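Side-chain contact in L-Ala-D/L-Glu epimerase, a muconate lactonizing enzyme (PDB 3FCP), which belongs to the muconate lactonizing enzyme family of the enolase superfamily and binds a magnesium ion in its barrel domain: residues V221-Q226 with L322-E327. Numbering follows the deposited sequence.
Sequences VDLIEQ and LQWGTE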
ATOM      1  N   VAL A 221       2.213 -27.057  17.504  1.00 27.00           N
ATOM      2  CA  VAL A 221       1.766 -26.127  18.537  1.00 26.62           C
ATOM      3  C   VAL A 221       0.534 -25.397  17.990  1.00 25.50           C
ATOM      4  O   VAL A 221       0.544 -24.924  16.855  1.00 24.59           O
ATOM      5  CB  VAL A 221       2.887 -25.130  18.886  1.00 26.01           C
ATOM      6  CG1 VAL A 221       2.394 -24.091  19.888  1.00 24.29           C
ATOM      7  CG2 VAL A 221       4.072 -25.894  19.459  1.00 25.20           C
ATOM      8  N   ASP A 222      -0.525 -25.320  18.793  1.00 25.75           N
ATOM      9  CA  ASP A 222      -1.773 -24.686  18.363  1.00 25.65           C
ATOM     10  C   ASP A 222      -1.808 -23.173  18.454  1.00 24.87           C
ATOM     11  O   ASP A 222      -2.559 -22.520  17.726  1.00 24.32           O
ATOM     12  CB  ASP A 222      -2.958 -25.219  19.175  1.00 29.58           C
ATOM     13  CG  ASP A 222      -3.172 -26.706  18.997  1.00 31.87           C
ATOM     14  OD1 ASP A 222      -2.967 -27.211  17.877  1.00 32.05           O
ATOM     15  OD2 ASP A 222      -3.569 -27.361  19.981  1.00 36.44           O
ATOM     16  N   LEU A 223      -1.008 -22.613  19.351  1.00 23.78           N
ATOM     17  CA  LEU A 223      -1.010 -21.171  19.543  1.00 22.23           C
ATOM     18  C   LEU A 223       0.324 -20.689  20.097  1.00 21.86           C
ATOM     19  O   LEU A 223       0.887 -21.302  21.002  1.00 22.45           O
ATOM     20  CB  LEU A 223      -2.137 -20.807  20.516  1.00 21.96           C
ATOM     21  CG  LEU A 223      -2.504 -19.341  20.764  1.00 21.77           C
ATOM     22  CD1 LEU A 223      -3.167 -18.757  19.515  1.00 21.35           C
ATOM     23  CD2 LEU A 223      -3.458 -19.265  21.958  1.00 21.10           C
ATOM     24  N   ILE A 224       0.823 -19.587  19.550  1.00 20.98           N
ATOM     25  CA  ILE A 224       2.086 -18.999  19.994  1.00 20.32           C
ATOM     26  C   ILE A 224       1.759 -17.607  20.528  1.00 20.63           C
ATOM     27  O   ILE A 224       1.300 -16.748  19.774  1.00 20.80           O
ATOM     28  CB  ILE A 224       3.082 -18.847  18.821  1.00 19.53           C
ATOM     29  CG1 ILE A 224       3.314 -20.204  18.144  1.00 19.87           C
ATOM     30  CG2 ILE A 224       4.402 -18.273  19.338  1.00 17.47           C
ATOM     31  CD1 ILE A 224       4.149 -20.118  16.850  1.00 18.96           C
ATOM     32  N   GLU A 225       1.994 -17.389  21.820  1.00 21.75           N
ATOM     33  CA  GLU A 225       1.696 -16.107  22.452  1.00 21.54           C
ATOM     34  C   GLU A 225       2.861 -15.116  22.480  1.00 21.80           C
ATOM     35  O   GLU A 225       3.982 -15.464  22.862  1.00 21.62           O
ATOM     36  CB  GLU A 225       1.200 -16.343  23.883  1.00 22.22           C
ATOM     37  CG  GLU A 225       0.618 -15.108  24.568  1.00 22.81           C
ATOM     38  CD  GLU A 225       0.166 -15.378  25.998  1.00 25.11           C
ATOM     39  OE1 GLU A 225      -0.015 -16.565  26.363  1.00 23.14           O
ATOM     40  OE2 GLU A 225      -0.021 -14.400  26.755  1.00 23.67           O
ATOM     41  N   GLN A 226       2.569 -13.882  22.067  1.00 20.05           N
ATOM     42  CA  GLN A 226       3.520 -12.767  22.048  1.00 20.27           C
ATOM     43  C   GLN A 226       4.972 -13.190  21.847  1.00 21.29           C
ATOM     44  O   GLN A 226       5.821 -12.978  22.718  1.00 21.69           O
ATOM     45  CB  GLN A 226       3.385 -11.974  23.353  1.00 19.98           C
ATOM     46  CG  GLN A 226       3.992 -10.583  23.335  1.00 20.14           C
ATOM     47  CD  GLN A 226       3.285  -9.647  22.367  1.00 23.89           C
ATOM     48  OE1 GLN A 226       2.066  -9.474  22.424  1.00 24.28           O
ATOM     49  NE2 GLN A 226       4.052  -9.038  21.475  1.00 21.63           N
ATOM     50  N   LEU A 322     -15.239 -17.565  23.738  1.00 25.23           N
ATOM     51  CA  LEU A 322     -13.783 -17.597  23.804  1.00 25.40           C
ATOM     52  C   LEU A 322     -13.230 -18.847  23.126  1.00 26.65           C
ATOM     53  O   LEU A 322     -13.164 -19.918  23.732  1.00 27.39           O
ATOM     54  CB  LEU A 322     -13.324 -17.541  25.263  1.00 26.63           C
ATOM     55  CG  LEU A 322     -13.813 -16.329  26.075  1.00 26.80           C
ATOM     56  CD1 LEU A 322     -13.162 -16.346  27.441  1.00 27.07           C
ATOM     57  CD2 LEU A 322     -13.468 -15.033  25.357  1.00 26.01           C
ATOM     58  N   GLN A 323     -12.830 -18.699  21.868  1.00 23.57           N
ATOM     59  CA  GLN A 323     -12.303 -19.817  21.106  1.00 25.85           C
ATOM     60  C   GLN A 323     -11.102 -20.483  21.772  1.00 24.38           C
ATOM     61  O   GLN A 323     -10.974 -21.709  21.757  1.00 23.08           O
ATOM     62  CB  GLN A 323     -11.915 -19.353  19.698  1.00 27.17           C
ATOM     63  CG  GLN A 323     -11.228 -20.423  18.846  1.00 29.67           C
ATOM     64  CD  GLN A 323     -10.939 -19.963  17.422  1.00 30.41           C
ATOM     65  OE1 GLN A 323     -11.214 -18.818  17.052  1.00 32.88           O
ATOM     66  NE2 GLN A 323     -10.375 -20.855  16.617  1.00 30.78           N
ATOM     67  N   TRP A 324     -10.227 -19.682  22.367  1.00 22.85           N
ATOM     68  CA  TRP A 324      -9.032 -20.229  22.991  1.00 23.76           C
ATOM     69  C   TRP A 324      -9.115 -20.509  24.494  1.00 23.64           C
ATOM     70  O   TRP A 324      -8.100 -20.771  25.137  1.00 23.54           O
ATOM     71  CB  TRP A 324      -7.850 -19.313  22.667  1.00 24.08           C
ATOM     72  CG  TRP A 324      -7.675 -19.172  21.181  1.00 26.66           C
ATOM     73  CD1 TRP A 324      -8.163 -18.174  20.386  1.00 24.85           C
ATOM     74  CD2 TRP A 324      -7.035 -20.108  20.304  1.00 26.40           C
ATOM     75  NE1 TRP A 324      -7.866 -18.433  19.067  1.00 26.11           N
ATOM     76  CE2 TRP A 324      -7.176 -19.614  18.989  1.00 25.14           C
ATOM     77  CE3 TRP A 324      -6.360 -21.323  20.502  1.00 26.86           C
ATOM     78  CZ2 TRP A 324      -6.666 -20.289  17.872  1.00 27.13           C
ATOM     79  CZ3 TRP A 324      -5.850 -21.996  19.386  1.00 26.85           C
ATOM     80  CH2 TRP A 324      -6.007 -21.474  18.090  1.00 25.11           C
ATOM     81  N   GLY A 325     -10.327 -20.471  25.043  1.00 23.19           N
ATOM     82  CA  GLY A 325     -10.510 -20.741  26.461  1.00 23.45           C
ATOM     83  C   GLY A 325      -9.953 -19.648  27.356  1.00 24.67           C
ATOM     84  O   GLY A 325      -9.872 -18.491  26.946  1.00 24.12           O
ATOM     85  N   THR A 326      -9.583 -20.006  28.585  1.00 24.73           N
ATOM     86  CA  THR A 326      -9.027 -19.039  29.533  1.00 24.16           C
ATOM     87  C   THR A 326      -7.872 -19.649  30.312  1.00 24.01           C
ATOM     88  O   THR A 326      -7.668 -20.870  30.300  1.00 24.72           O
ATOM     89  CB  THR A 326     -10.074 -18.558  30.581  1.00 24.39           C
ATOM     90  OG1 THR A 326     -10.035 -19.422  31.728  1.00 25.42           O
ATOM     91  CG2 THR A 326     -11.488 -18.585  29.999  1.00 22.56           C
ATOM     92  N   GLU A 327      -7.123 -18.789  30.992  1.00 21.66           N
ATOM     93  CA  GLU A 327      -6.000 -19.206  31.822  1.00 23.47           C
ATOM     94  C   GLU A 327      -6.225 -18.691  33.245  1.00 22.78           C
ATOM     95  O   GLU A 327      -5.300 -18.211  33.902  1.00 23.67           O
ATOM     96  CB  GLU A 327      -4.685 -18.648  31.260  1.00 24.21           C
ATOM     97  CG  GLU A 327      -4.746 -17.170  30.876  1.00 24.70           C
ATOM     98  CD  GLU A 327      -3.409 -16.625  30.425  1.00 24.16           C
ATOM     99  OE1 GLU A 327      -2.640 -17.380  29.793  1.00 24.82           O
ATOM    100  OE2 GLU A 327      -3.131 -15.436  30.685  1.00 23.94           O
TER
HETATM  101  O   HOH W   1      -0.955 -14.268  29.528  1.00 28.52           O
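L223 lies over the indole of W324 in an apolar CH-pi contact inside the barrel domain, while deeper toward the magnesium site E225 and E327 are joined through a water. Residues 221-226 carry the short strand 223-225, which lies between strands 195-199 and 246-249; residues 322-327 belong to the loop after helix 307-317. CD1 of L223 sits 3.9 Å from the centroid of the six-membered ring of W324 and only 2° off its normal. The second methyl, CD2, reaches W324 CE3 at 3.8 Å, near the ring fusion. L223 holds CG anti to the backbone N (chi1 -172°), aiming the branch at the ring, and chi2 of 70° sets both methyls against it. CG of Q323 touches the opposite face nearer its rim, on the NE1 side, giving both faces an aliphatic neighbour. At the far end of the ring, the carbonyl O of D222 approaches W324 CH2 obliquely at 3.6 Å, whereas the D222 carboxylate turns away to S195. A type I turn from L322 to G325 carries the tryptophan, and A207 of the second subunit also packs against it. Farther along the strand the contact becomes polar. OE1 of E225 and OE1 of E327 stand 4.4 Å apart, and the salt bridges both make to K168 should offset their like charges; the Y299 hydroxyl is hydrogen-bonded to E327 OE1. The water donates to E225 OE2 at 2.9 Å and to E327 OE2 at 2.7 Å, spanning the other two oxygens. E225 comes within about 4 Å of the magnesium ion held by N201, D250 and E251. L223 facing W324, and E225 at the strand end facing E327 beside the metal, are consistent with the modified TIM barrel of the enolase superfamily.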